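Local coordinates for protein Asp/Glu-specific dipeptidyl-peptidase (Flavobacterium psychrophilum, PDB 5JXF) that cleaves dipeptides from the N-terminus of oligopeptides as a serine peptidase of the S46 family, with strict specificity for Asp or Glu at the P1 position, at residues P307-I312 / S404-N409; V274-F279 / K591-S596; S143-T148 / L200-V205. One frame throughout, in Å; residues are numbered along the deposited sequence.

Contact 1. Residues P307-I312 / S404-N409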
ATOM      1  N   PRO A 307       6.992 -21.423   5.660  1.00 65.72           N
ATOM      2  CA  PRO A 307       5.969 -21.607   4.620  1.00 72.35           C
ATOM      3  C   PRO A 307       4.886 -22.610   5.028  1.00 75.14           C
ATOM      4  O   PRO A 307       3.703 -22.374   4.770  1.00 72.30           O
ATOM      5  CB  PRO A 307       6.768 -22.147   3.423  1.00 72.27           C
ATOM      6  CG  PRO A 307       8.169 -21.741   3.671  1.00 69.51           C
ATOM      7  CD  PRO A 307       8.345 -21.728   5.157  1.00 63.62           C
ATOM      8  N   ALA A 308       5.296 -23.710   5.655  1.00 73.25           N
ATOM      9  CA  ALA A 308       4.347 -24.701   6.156  1.00 71.95           C
ATOM     10  C   ALA A 308       3.310 -24.073   7.096  1.00 73.92           C
ATOM     11  O   ALA A 308       2.106 -24.117   6.825  1.00 77.24           O
ATOM     12  CB  ALA A 308       5.091 -25.840   6.864  1.00 71.56           C
ATOM     13  N   LYS A 309       3.792 -23.476   8.187  1.00 69.61           N
ATOM     14  CA  LYS A 309       2.935 -22.864   9.206  1.00 65.52           C
ATOM     15  C   LYS A 309       2.087 -21.712   8.656  1.00 65.29           C
ATOM     16  O   LYS A 309       0.942 -21.522   9.069  1.00 68.91           O
ATOM     17  CB  LYS A 309       3.788 -22.366  10.374  1.00 69.81           C
ATOM     18  CG  LYS A 309       4.416 -23.483  11.194  1.00 68.43           C
ATOM     19  CD  LYS A 309       4.981 -22.954  12.499  1.00 63.00           C
ATOM     20  CE  LYS A 309       6.187 -22.063  12.252  1.00 67.15           C
ATOM     21  NZ  LYS A 309       6.826 -21.629  13.535  1.00 56.91           N
ATOM     22  N   ILE A 310       2.650 -20.944   7.734  1.00 61.42           N
ATOM     23  CA  ILE A 310       1.900 -19.891   7.068  1.00 66.22           C
ATOM     24  C   ILE A 310       0.690 -20.454   6.302  1.00 67.42           C
ATOM     25  O   ILE A 310      -0.450 -20.011   6.500  1.00 65.43           O
ATOM     26  CB  ILE A 310       2.809 -19.100   6.110  1.00 68.12           C
ATOM     27  CG1 ILE A 310       3.738 -18.196   6.928  1.00 57.34           C
ATOM     28  CG2 ILE A 310       1.977 -18.279   5.135  1.00 71.48           C
ATOM     29  CD1 ILE A 310       4.928 -17.676   6.149  1.00 58.51           C
ATOM     30  N   GLU A 311       0.937 -21.444   5.456  1.00 65.19           N
ATOM     31  CA  GLU A 311      -0.138 -22.063   4.674  1.00 73.91           C
ATOM     32  C   GLU A 311      -1.217 -22.666   5.571  1.00 71.83           C
ATOM     33  O   GLU A 311      -2.409 -22.542   5.291  1.00 62.85           O
ATOM     34  CB  GLU A 311       0.425 -23.141   3.739  1.00 67.48           C
ATOM     35  CG  GLU A 311       0.225 -22.834   2.269  1.00 83.66           C
ATOM     36  CD  GLU A 311       0.620 -23.997   1.364  1.00 95.90           C
ATOM     37  OE1 GLU A 311      -0.179 -24.948   1.225  1.00104.11           O
ATOM     38  OE2 GLU A 311       1.728 -23.960   0.785  1.00 99.97           O
ATOM     39  N   ILE A 312      -0.795 -23.304   6.661  1.00 72.81           N
ATOM     40  CA  ILE A 312      -1.751 -23.915   7.580  1.00 64.63           C
ATOM     41  C   ILE A 312      -2.630 -22.874   8.264  1.00 60.48           C
ATOM     42  O   ILE A 312      -3.846 -23.024   8.284  1.00 63.33           O
ATOM     43  CB  ILE A 312      -1.055 -24.758   8.655  1.00 69.13           C
ATOM     44  CG1 ILE A 312      -0.324 -25.928   8.012  1.00 75.71           C
ATOM     45  CG2 ILE A 312      -2.072 -25.285   9.668  1.00 63.76           C
ATOM     46  CD1 ILE A 312       0.401 -26.768   9.033  1.00 74.20           C
ATOM     47  N   SER A 404       7.327 -32.043   9.581  1.00 76.20           N
ATOM     48  CA  SER A 404       6.225 -32.932   9.940  1.00 80.20           C
ATOM     49  C   SER A 404       5.726 -32.601  11.357  1.00 77.60           C
ATOM     50  O   SER A 404       4.531 -32.689  11.660  1.00 82.57           O
ATOM     51  CB  SER A 404       6.677 -34.395   9.839  1.00 88.14           C
ATOM     52  OG  SER A 404       5.588 -35.298   9.915  1.00 94.60           O
ATOM     53  N   ARG A 405       6.650 -32.199  12.220  1.00 66.17           N
ATOM     54  CA  ARG A 405       6.292 -31.747  13.550  1.00 72.77           C
ATOM     55  C   ARG A 405       5.422 -30.491  13.479  1.00 71.51           C
ATOM     56  O   ARG A 405       4.402 -30.389  14.164  1.00 65.88           O
ATOM     57  CB  ARG A 405       7.548 -31.471  14.366  1.00 75.44           C
ATOM     58  CG  ARG A 405       7.287 -31.193  15.810  1.00 70.56           C
ATOM     59  CD  ARG A 405       8.590 -30.927  16.520  1.00 70.46           C
ATOM     60  NE  ARG A 405       8.380 -30.400  17.865  1.00 72.43           N
ATOM     61  CZ  ARG A 405       8.298 -29.111  18.162  1.00 72.57           C
ATOM     62  NH1 ARG A 405       8.404 -28.196  17.202  1.00 63.83           N
ATOM     63  NH2 ARG A 405       8.110 -28.737  19.423  1.00 79.56           N
ATOM     64  N   ASP A 406       5.836 -29.538  12.651  1.00 73.19           N
ATOM     65  CA  ASP A 406       5.094 -28.288  12.502  1.00 72.95           C
ATOM     66  C   ASP A 406       3.665 -28.555  12.068  1.00 70.96           C
ATOM     67  O   ASP A 406       2.722 -27.969  12.597  1.00 67.31           O
ATOM     68  CB  ASP A 406       5.782 -27.368  11.498  1.00 76.83           C
ATOM     69  CG  ASP A 406       6.982 -26.659  12.086  1.00 83.71           C
ATOM     70  OD1 ASP A 406       7.074 -26.563  13.332  1.00 81.04           O
ATOM     71  OD2 ASP A 406       7.828 -26.188  11.296  1.00 92.87           O
ATOM     72  N   TYR A 407       3.520 -29.460  11.107  1.00 74.81           N
ATOM     73  CA  TYR A 407       2.203 -29.862  10.644  1.00 74.14           C
ATOM     74  C   TYR A 407       1.400 -30.503  11.776  1.00 67.42           C
ATOM     75  O   TYR A 407       0.198 -30.282  11.877  1.00 63.48           O
ATOM     76  CB  TYR A 407       2.313 -30.816   9.442  1.00 74.90           C
ATOM     77  CG  TYR A 407       2.518 -30.117   8.111  1.00 75.66           C
ATOM     78  CD1 TYR A 407       1.446 -29.523   7.446  1.00 74.25           C
ATOM     79  CD2 TYR A 407       3.772 -30.052   7.516  1.00 76.36           C
ATOM     80  CE1 TYR A 407       1.615 -28.868   6.244  1.00 65.98           C
ATOM     81  CE2 TYR A 407       3.949 -29.400   6.295  1.00 75.89           C
ATOM     82  CZ  TYR A 407       2.862 -28.813   5.670  1.00 71.29           C
ATOM     83  OH  TYR A 407       3.020 -28.161   4.472  1.00 73.90           O
ATOM     84  N   PHE A 408       2.049 -31.278  12.641  1.00 74.17           N
ATOM     85  CA  PHE A 408       1.313 -31.897  13.749  1.00 68.97           C
ATOM     86  C   PHE A 408       0.875 -30.877  14.810  1.00 61.55           C
ATOM     87  O   PHE A 408      -0.302 -30.826  15.175  1.00 62.68           O
ATOM     88  CB  PHE A 408       2.132 -33.004  14.413  1.00 70.41           C
ATOM     89  CG  PHE A 408       1.427 -33.645  15.570  1.00 75.75           C
ATOM     90  CD1 PHE A 408       0.494 -34.645  15.358  1.00 76.63           C
ATOM     91  CD2 PHE A 408       1.681 -33.232  16.875  1.00 72.38           C
ATOM     92  CE1 PHE A 408      -0.168 -35.234  16.428  1.00 72.44           C
ATOM     93  CE2 PHE A 408       1.022 -33.811  17.944  1.00 68.99           C
ATOM     94  CZ  PHE A 408       0.095 -34.813  17.716  1.00 67.73           C
ATOM     95  N   ASN A 409       1.812 -30.084  15.325  1.00 59.49           N
ATOM     96  CA  ASN A 409       1.463 -29.014  16.260  1.00 60.92           C
ATOM     97  C   ASN A 409       0.402 -28.040  15.722  1.00 65.31           C
ATOM     98  O   ASN A 409      -0.497 -27.626  16.461  1.00 60.42           O
ATOM     99  CB  ASN A 409       2.696 -28.192  16.645  1.00 64.58           C
ATOM    100  CG  ASN A 409       3.750 -29.003  17.335  1.00 77.41           C
ATOM    101  OD1 ASN A 409       3.453 -29.980  18.025  1.00 75.69           O
ATOM    102  ND2 ASN A 409       5.001 -28.593  17.170  1.00 85.38           N
TER
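Two side chains of the facing helix meet the phenol ring of Tyr-407 obliquely and from the same side of its plane: Ala-308 CB sits near CE2 and CZ, 3.8 Å from Tyr-407 CE2, and Ile-312 CD1 sits near CD1 and CE1, within 3.3 Å of Tyr-407 CD1. This is helix-helix packing in the helical part of the enzyme: helices 295-325 and 386-415 run nearly parallel here, with a crossing angle of -24° and their local axes 9.5 Å apart. Tyr-407 starts out alongside the partner helix, but with CG set opposite its own carbonyl carbon (chi1 -82°) the ring reaches across, bringing OH close to Ala-308. Tyr-474 and Lys-477 of helix 460-477 also touch the tyrosine. Beside this apolar centre, Lys-309 CG sits 4.1 Å from Asp-406 CB; their charged ends do not meet, with NZ of the lysine 4.9 Å from OD1 of the aspartate, and the ammonium makes a cation-pi contact with Trp-348. Ile-312 meets the tyrosine with an extended CG1-CD1 arm, a tight fit in which Ile-312 CG1 also comes to 3.9 Å from Tyr-407 CE1.

Contact 2. Residues V274-F279 / K591-S596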
ATOM      1  N   VAL A 274       6.300  14.106  21.874  1.00 46.05           N
ATOM      2  CA  VAL A 274       7.564  13.638  21.321  1.00 42.07           C
ATOM      3  C   VAL A 274       7.896  14.311  19.999  1.00 46.88           C
ATOM      4  O   VAL A 274       7.019  14.499  19.155  1.00 46.49           O
ATOM      5  CB  VAL A 274       7.550  12.127  21.074  1.00 41.54           C
ATOM      6  CG1 VAL A 274       7.513  11.335  22.427  1.00 40.49           C
ATOM      7  CG2 VAL A 274       6.352  11.762  20.226  1.00 40.58           C
ATOM      8  N   GLN A 275       9.170  14.640  19.815  1.00 48.92           N
ATOM      9  CA  GLN A 275       9.657  15.149  18.547  1.00 61.05           C
ATOM     10  C   GLN A 275      10.772  14.217  18.091  1.00 53.68           C
ATOM     11  O   GLN A 275      11.407  13.555  18.918  1.00 49.31           O
ATOM     12  CB  GLN A 275      10.145  16.604  18.682  1.00 63.22           C
ATOM     13  CG  GLN A 275      10.962  17.111  17.489  1.00 71.33           C
ATOM     14  CD  GLN A 275      11.384  18.567  17.620  1.00 83.12           C
ATOM     15  OE1 GLN A 275      11.685  19.042  18.717  1.00 86.61           O
ATOM     16  NE2 GLN A 275      11.438  19.276  16.488  1.00 89.45           N
ATOM     17  N   GLU A 276      10.971  14.146  16.780  1.00 48.97           N
ATOM     18  CA  GLU A 276      12.061  13.404  16.157  1.00 47.11           C
ATOM     19  C   GLU A 276      13.388  13.638  16.874  1.00 57.06           C
ATOM     20  O   GLU A 276      13.681  14.756  17.280  1.00 57.04           O
ATOM     21  CB  GLU A 276      12.173  13.809  14.656  1.00 48.59           C
ATOM     22  CG  GLU A 276      13.314  13.147  13.871  1.00 50.88           C
ATOM     23  CD  GLU A 276      13.201  13.371  12.338  1.00 63.90           C
ATOM     24  OE1 GLU A 276      12.379  14.219  11.916  1.00 58.10           O
ATOM     25  OE2 GLU A 276      13.922  12.692  11.565  1.00 55.24           O
ATOM     26  N   ASP A 277      14.173  12.570  17.005  1.00 59.20           N
ATOM     27  CA  ASP A 277      15.449  12.544  17.726  1.00 53.80           C
ATOM     28  C   ASP A 277      15.309  12.539  19.259  1.00 48.50           C
ATOM     29  O   ASP A 277      16.314  12.521  19.942  1.00 48.07           O
ATOM     30  CB  ASP A 277      16.342  13.721  17.334  1.00 56.41           C
ATOM     31  CG  ASP A 277      16.750  13.691  15.882  1.00 67.48           C
ATOM     32  OD1 ASP A 277      16.889  12.583  15.317  1.00 73.20           O
ATOM     33  OD2 ASP A 277      16.927  14.787  15.308  1.00 76.19           O
ATOM     34  N   ASP A 278      14.093  12.610  19.788  1.00 46.29           N
ATOM     35  CA  ASP A 278      13.916  12.470  21.235  1.00 54.26           C
ATOM     36  C   ASP A 278      14.436  11.116  21.679  1.00 48.10           C
ATOM     37  O   ASP A 278      14.108  10.092  21.078  1.00 49.00           O
ATOM     38  CB  ASP A 278      12.455  12.606  21.659  1.00 54.76           C
ATOM     39  CG  ASP A 278      12.013  14.049  21.798  1.00 54.13           C
ATOM     40  OD1 ASP A 278      12.859  14.958  21.659  1.00 51.20           O
ATOM     41  OD2 ASP A 278      10.815  14.262  22.087  1.00 53.86           O
ATOM     42  N   PHE A 279      15.282  11.125  22.699  1.00 47.59           N
ATOM     43  CA  PHE A 279      15.652   9.889  23.377  1.00 48.84           C
ATOM     44  C   PHE A 279      14.400   9.158  23.811  1.00 46.22           C
ATOM     45  O   PHE A 279      13.438   9.777  24.283  1.00 44.21           O
ATOM     46  CB  PHE A 279      16.535  10.163  24.603  1.00 47.32           C
ATOM     47  CG  PHE A 279      16.827   8.933  25.423  1.00 47.74           C
ATOM     48  CD1 PHE A 279      17.881   8.103  25.102  1.00 50.95           C
ATOM     49  CD2 PHE A 279      16.033   8.602  26.507  1.00 45.28           C
ATOM     50  CE1 PHE A 279      18.150   6.966  25.866  1.00 49.14           C
ATOM     51  CE2 PHE A 279      16.298   7.467  27.268  1.00 43.31           C
ATOM     52  CZ  PHE A 279      17.357   6.655  26.946  1.00 43.22           C
ATOM     53  N   LYS A 591      15.808   6.391  19.661  1.00 44.26           N
ATOM     54  CA  LYS A 591      15.211   7.691  19.438  1.00 46.57           C
ATOM     55  C   LYS A 591      14.015   7.624  18.495  1.00 46.17           C
ATOM     56  O   LYS A 591      13.894   6.707  17.689  1.00 51.24           O
ATOM     57  CB  LYS A 591      16.271   8.654  18.891  1.00 50.95           C
ATOM     58  CG  LYS A 591      16.831   8.205  17.557  1.00 53.53           C
ATOM     59  CD  LYS A 591      18.206   8.782  17.292  1.00 65.00           C
ATOM     60  CE  LYS A 591      18.153  10.269  17.043  1.00 71.09           C
ATOM     61  NZ  LYS A 591      19.508  10.875  17.045  1.00 74.67           N
ATOM     62  N   VAL A 592      13.127   8.603  18.630  1.00 47.53           N
ATOM     63  CA  VAL A 592      12.035   8.790  17.704  1.00 43.58           C
ATOM     64  C   VAL A 592      12.631   9.067  16.302  1.00 48.10           C
ATOM     65  O   VAL A 592      13.330  10.059  16.095  1.00 54.85           O
ATOM     66  CB  VAL A 592      11.110   9.945  18.164  1.00 42.91           C
ATOM     67  CG1 VAL A 592       9.993  10.156  17.175  1.00 41.00           C
ATOM     68  CG2 VAL A 592      10.542   9.670  19.567  1.00 41.73           C
ATOM     69  N   LYS A 593      12.384   8.164  15.359  1.00 40.73           N
ATOM     70  CA  LYS A 593      13.025   8.229  14.054  1.00 47.36           C
ATOM     71  C   LYS A 593      12.177   7.530  13.001  1.00 47.72           C
ATOM     72  O   LYS A 593      11.797   6.372  13.185  1.00 47.80           O
ATOM     73  CB  LYS A 593      14.416   7.580  14.094  1.00 51.03           C
ATOM     74  CG  LYS A 593      15.324   7.962  12.921  1.00 56.43           C
ATOM     75  CD  LYS A 593      15.381   9.478  12.846  1.00 60.44           C
ATOM     76  CE  LYS A 593      16.659  10.005  12.262  1.00 63.34           C
ATOM     77  NZ  LYS A 593      16.790  11.441  12.660  1.00 65.93           N
ATOM     78  N   GLY A 594      11.907   8.209  11.891  1.00 45.54           N
ATOM     79  CA  GLY A 594      11.239   7.565  10.767  1.00 41.39           C
ATOM     80  C   GLY A 594      12.160   6.607  10.040  1.00 44.01           C
ATOM     81  O   GLY A 594      13.234   6.263  10.542  1.00 48.78           O
ATOM     82  N   TYR A 595      11.744   6.179   8.842  1.00 51.62           N
ATOM     83  CA  TYR A 595      12.580   5.332   7.986  1.00 48.46           C
ATOM     84  C   TYR A 595      12.080   5.289   6.532  1.00 45.12           C
ATOM     85  O   TYR A 595      11.010   5.807   6.215  1.00 47.94           O
ATOM     86  CB  TYR A 595      12.650   3.909   8.536  1.00 47.49           C
ATOM     87  CG  TYR A 595      11.369   3.112   8.366  1.00 48.01           C
ATOM     88  CD1 TYR A 595      10.246   3.373   9.146  1.00 45.69           C
ATOM     89  CD2 TYR A 595      11.291   2.079   7.445  1.00 45.06           C
ATOM     90  CE1 TYR A 595       9.071   2.628   8.997  1.00 39.33           C
ATOM     91  CE2 TYR A 595      10.129   1.333   7.297  1.00 46.39           C
ATOM     92  CZ  TYR A 595       9.028   1.616   8.083  1.00 39.79           C
ATOM     93  OH  TYR A 595       7.883   0.872   7.911  1.00 51.62           O
ATOM     94  N   SER A 596      12.874   4.656   5.671  1.00 52.87           N
ATOM     95  CA  SER A 596      12.565   4.530   4.247  1.00 46.97           C
ATOM     96  C   SER A 596      12.405   3.076   3.827  1.00 51.04           C
ATOM     97  O   SER A 596      13.380   2.329   3.746  1.00 48.17           O
ATOM     98  CB  SER A 596      13.651   5.177   3.405  1.00 49.20           C
ATOM     99  OG  SER A 596      13.415   4.888   2.032  1.00 57.73           O
TER
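Lys-593 and Asp-277 meet at an angle, the ammonium coming to the carboxylate on its syn side and only 16° out of its plane, with NZ of Lys-593 2.9 Å from OD1 of Asp-277. The same NZ is shared with Glu-276, whose OE2 is a weaker partner at 3.3 Å; the glutamate reaches it as an extended chain, while the lysine bends at chi2 (53°). Lys-591 takes a different line. It runs side by side with Asp-277, so that its CE lies 3.2 Å from Asp-277 OD1 and its NZ closes a longer salt bridge to that oxygen. One carboxylate oxygen thus gathers two lysines, and four residues form a salt-bridge network at the protein surface.

The acidic pair sits at the corner of a type II beta turn, Gln-275 to Asp-278, just ahead of strand 279-284, which pairs antiparallel with strand 586-591. Backbone bonds hold the turn to its neighbour: Asp-277 N to Val-592 O at 2.8 Å and Val-592 N to Asp-278 O at 3.0 Å. Val-592 points at the turn, its CB 3.7 Å from Gln-275 O and its CG2 against Val-274 CB; Phe-651 packs on both valines. Asp-278 turns its carboxylate back over the turn, where OD2 accepts from Gln-275 N at 2.8 Å, from above the carboxylate plane, and also salt-bridges Lys-729.

Contact 3. Residues S143-T148 / L200-V205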
ATOM      1  N   SER A 143      14.624  -8.158  42.574  1.00 39.48           N
ATOM      2  CA  SER A 143      16.071  -8.161  42.409  1.00 38.75           C
ATOM      3  C   SER A 143      16.501  -9.163  41.349  1.00 46.44           C
ATOM      4  O   SER A 143      15.790 -10.121  41.073  1.00 41.93           O
ATOM      5  CB  SER A 143      16.763  -8.489  43.744  1.00 38.64           C
ATOM      6  OG  SER A 143      16.622  -9.863  44.061  1.00 44.96           O
ATOM      7  N   ILE A 144      17.677  -8.924  40.778  1.00 55.33           N
ATOM      8  CA  ILE A 144      18.234  -9.709  39.681  1.00 53.29           C
ATOM      9  C   ILE A 144      19.580 -10.296  40.113  1.00 63.44           C
ATOM     10  O   ILE A 144      20.544  -9.561  40.332  1.00 68.19           O
ATOM     11  CB  ILE A 144      18.404  -8.839  38.430  1.00 52.02           C
ATOM     12  CG1 ILE A 144      17.038  -8.320  37.963  1.00 54.30           C
ATOM     13  CG2 ILE A 144      19.073  -9.607  37.299  1.00 50.87           C
ATOM     14  CD1 ILE A 144      17.116  -7.275  36.870  1.00 53.07           C
ATOM     15  N   ASN A 145      19.644 -11.618  40.237  1.00 62.47           N
ATOM     16  CA  ASN A 145      20.781 -12.259  40.897  1.00 61.97           C
ATOM     17  C   ASN A 145      21.443 -13.371  40.090  1.00 58.93           C
ATOM     18  O   ASN A 145      20.843 -14.407  39.811  1.00 64.54           O
ATOM     19  CB  ASN A 145      20.322 -12.799  42.247  1.00 60.37           C
ATOM     20  CG  ASN A 145      19.551 -11.767  43.043  1.00 62.67           C
ATOM     21  OD1 ASN A 145      18.342 -11.603  42.874  1.00 67.98           O
ATOM     22  ND2 ASN A 145      20.253 -11.047  43.896  1.00 61.57           N
ATOM     23  N   ASP A 146      22.691 -13.151  39.711  1.00 51.88           N
ATOM     24  CA  ASP A 146      23.430 -14.161  38.972  1.00 62.23           C
ATOM     25  C   ASP A 146      23.680 -15.396  39.839  1.00 71.17           C
ATOM     26  O   ASP A 146      24.172 -15.289  40.965  1.00 72.13           O
ATOM     27  CB  ASP A 146      24.756 -13.599  38.471  1.00 71.62           C
ATOM     28  CG  ASP A 146      25.440 -14.516  37.469  1.00 81.08           C
ATOM     29  OD1 ASP A 146      25.271 -15.753  37.561  1.00 78.93           O
ATOM     30  OD2 ASP A 146      26.153 -13.993  36.587  1.00 86.33           O
ATOM     31  N   VAL A 147      23.347 -16.566  39.297  1.00 71.44           N
ATOM     32  CA  VAL A 147      23.521 -17.825  40.019  1.00 67.59           C
ATOM     33  C   VAL A 147      24.122 -18.898  39.118  1.00 67.41           C
ATOM     34  O   VAL A 147      23.870 -20.087  39.312  1.00 68.57           O
ATOM     35  CB  VAL A 147      22.184 -18.342  40.591  1.00 66.54           C
ATOM     36  CG1 VAL A 147      21.694 -17.441  41.723  1.00 62.02           C
ATOM     37  CG2 VAL A 147      21.150 -18.438  39.497  1.00 65.33           C
ATOM     38  N   THR A 148      24.914 -18.467  38.135  1.00 70.66           N
ATOM     39  CA  THR A 148      25.551 -19.372  37.180  1.00 70.24           C
ATOM     40  C   THR A 148      26.355 -20.466  37.889  1.00 80.28           C
ATOM     41  O   THR A 148      26.099 -21.657  37.686  1.00 85.88           O
ATOM     42  CB  THR A 148      26.494 -18.619  36.220  1.00 70.64           C
ATOM     43  OG1 THR A 148      25.818 -17.491  35.653  1.00 72.79           O
ATOM     44  CG2 THR A 148      26.960 -19.539  35.106  1.00 70.42           C
ATOM     45  N   LEU A 200      18.765 -15.665  38.695  1.00 51.99           N
ATOM     46  CA  LEU A 200      17.562 -15.796  39.512  1.00 51.55           C
ATOM     47  C   LEU A 200      16.913 -14.459  39.791  1.00 52.35           C
ATOM     48  O   LEU A 200      17.568 -13.498  40.189  1.00 50.00           O
ATOM     49  CB  LEU A 200      17.880 -16.492  40.850  1.00 57.66           C
ATOM     50  CG  LEU A 200      16.728 -16.629  41.862  1.00 54.30           C
ATOM     51  CD1 LEU A 200      16.929 -17.871  42.725  1.00 59.29           C
ATOM     52  CD2 LEU A 200      16.561 -15.403  42.754  1.00 51.43           C
ATOM     53  N   PHE A 201      15.595 -14.443  39.634  1.00 48.48           N
ATOM     54  CA  PHE A 201      14.780 -13.271  39.870  1.00 44.86           C
ATOM     55  C   PHE A 201      13.909 -13.494  41.091  1.00 50.78           C
ATOM     56  O   PHE A 201      13.086 -14.412  41.126  1.00 48.24           O
ATOM     57  CB  PHE A 201      13.899 -12.965  38.642  1.00 39.98           C
ATOM     58  CG  PHE A 201      14.674 -12.514  37.437  1.00 42.68           C
ATOM     59  CD1 PHE A 201      15.432 -13.417  36.704  1.00 51.87           C
ATOM     60  CD2 PHE A 201      14.620 -11.193  37.019  1.00 46.28           C
ATOM     61  CE1 PHE A 201      16.142 -13.008  35.580  1.00 52.90           C
ATOM     62  CE2 PHE A 201      15.329 -10.774  35.904  1.00 51.33           C
ATOM     63  CZ  PHE A 201      16.089 -11.682  35.180  1.00 48.92           C
ATOM     64  N   VAL A 202      14.118 -12.660  42.101  1.00 49.76           N
ATOM     65  CA  VAL A 202      13.196 -12.573  43.212  1.00 47.28           C
ATOM     66  C   VAL A 202      12.044 -11.694  42.759  1.00 44.80           C
ATOM     67  O   VAL A 202      12.261 -10.621  42.195  1.00 41.12           O
ATOM     68  CB  VAL A 202      13.837 -11.963  44.471  1.00 37.77           C
ATOM     69  CG1 VAL A 202      12.785 -11.827  45.552  1.00 37.30           C
ATOM     70  CG2 VAL A 202      15.015 -12.812  44.954  1.00 42.35           C
ATOM     71  N   THR A 203      10.823 -12.142  43.012  1.00 37.39           N
ATOM     72  CA  THR A 203       9.663 -11.471  42.468  1.00 35.62           C
ATOM     73  C   THR A 203       8.514 -11.471  43.437  1.00 34.31           C
ATOM     74  O   THR A 203       8.471 -12.278  44.398  1.00 41.11           O
ATOM     75  CB  THR A 203       9.165 -12.147  41.164  1.00 44.41           C
ATOM     76  OG1 THR A 203       8.554 -13.402  41.491  1.00 48.85           O
ATOM     77  CG2 THR A 203      10.317 -12.374  40.178  1.00 42.13           C
ATOM     78  N   GLU A 204       7.595 -10.549  43.191  1.00 33.35           N
ATOM     79  CA  GLU A 204       6.312 -10.498  43.874  1.00 48.19           C
ATOM     80  C   GLU A 204       5.200 -10.694  42.843  1.00 41.92           C
ATOM     81  O   GLU A 204       5.045  -9.893  41.923  1.00 36.86           O
ATOM     82  CB  GLU A 204       6.124  -9.169  44.615  1.00 37.85           C
ATOM     83  CG  GLU A 204       7.218  -8.852  45.622  1.00 48.06           C
ATOM     84  CD  GLU A 204       6.866  -7.653  46.507  1.00 63.79           C
ATOM     85  OE1 GLU A 204       5.958  -6.864  46.122  1.00 71.79           O
ATOM     86  OE2 GLU A 204       7.500  -7.506  47.586  1.00 58.17           O
ATOM     87  N   VAL A 205       4.423 -11.757  43.015  1.00 41.32           N
ATOM     88  CA  VAL A 205       3.356 -12.071  42.079  1.00 38.97           C
ATOM     89  C   VAL A 205       2.004 -11.663  42.607  1.00 40.45           C
ATOM     90  O   VAL A 205       1.463 -12.302  43.507  1.00 43.20           O
ATOM     91  CB  VAL A 205       3.333 -13.565  41.766  1.00 44.19           C
ATOM     92  CG1 VAL A 205       2.331 -13.857  40.635  1.00 38.04           C
ATOM     93  CG2 VAL A 205       4.727 -14.025  41.390  1.00 42.42           C
TER
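Strands 138-146 and 197-214 pair antiparallel in the curled sheet of the chymotrypsin-like part of this S46 peptidase. Asn-145 and Leu-200 make a hydrogen-bonded pair, Leu-200 N to Asn-145 O at 2.7 Å and Asn-145 N to Leu-200 O at 2.8 Å. Ser-143 and Val-202 form the next such pair less firmly: Val-202 N to Ser-143 O spans 3.2 Å, and the return bond, Ser-143 N to Val-202 O, is weak. Between them lies the non-hydrogen-bonded pair Ile-144 and Phe-201, whose side chains run alongside each other on one face. Ile-144 CG1 meets the ring obliquely, 3.6 Å from Phe-201 CE2. On the other face Ser-143 OG lies 3.5 Å from Val-202 CG2, with Leu-200 and Asn-145 further along. Val-147 then crosses Leu-200, its CG1 4.0 Å from Leu-200 CB. The chain leaves the strand through an Asx turn: Thr-148 N donates to Asp-146 OD1 at 2.8 Å. That oxygen also accepts from Thr-148 OG1, and Val-147 stands at the N-cap of helix 148-151. Thr-148 OG1 also bonds Tyr-198 N, tying the helix start to strand 197-214, whose other edge is bonded to strand 186-192 through Phe-201 and Thr-203.

In the fold
Contact 3 closes first along the chain; contact 2 then opens, and contact 1 is nested between its two segments. The centres stand 34 to 38 Å apart and no two contacts touch, the nearest atoms of contacts 2 and 3 being about 17 Å apart. Contact 3 belongs to the sheet in which His-101 follows strand 95-98 and Asp-237 precedes strand 239-245; contact 2 lies where the chain passes between the two outermost strands, 586-591 and 595-598, of the second antiparallel sheet, which carries strand 665-667 just after Ser-662. These three residues are the probable charge-relay system, so the catalytic site draws on both sheets. Contact 1 packs helices of the mainly helical insertion between the segments of contact 2.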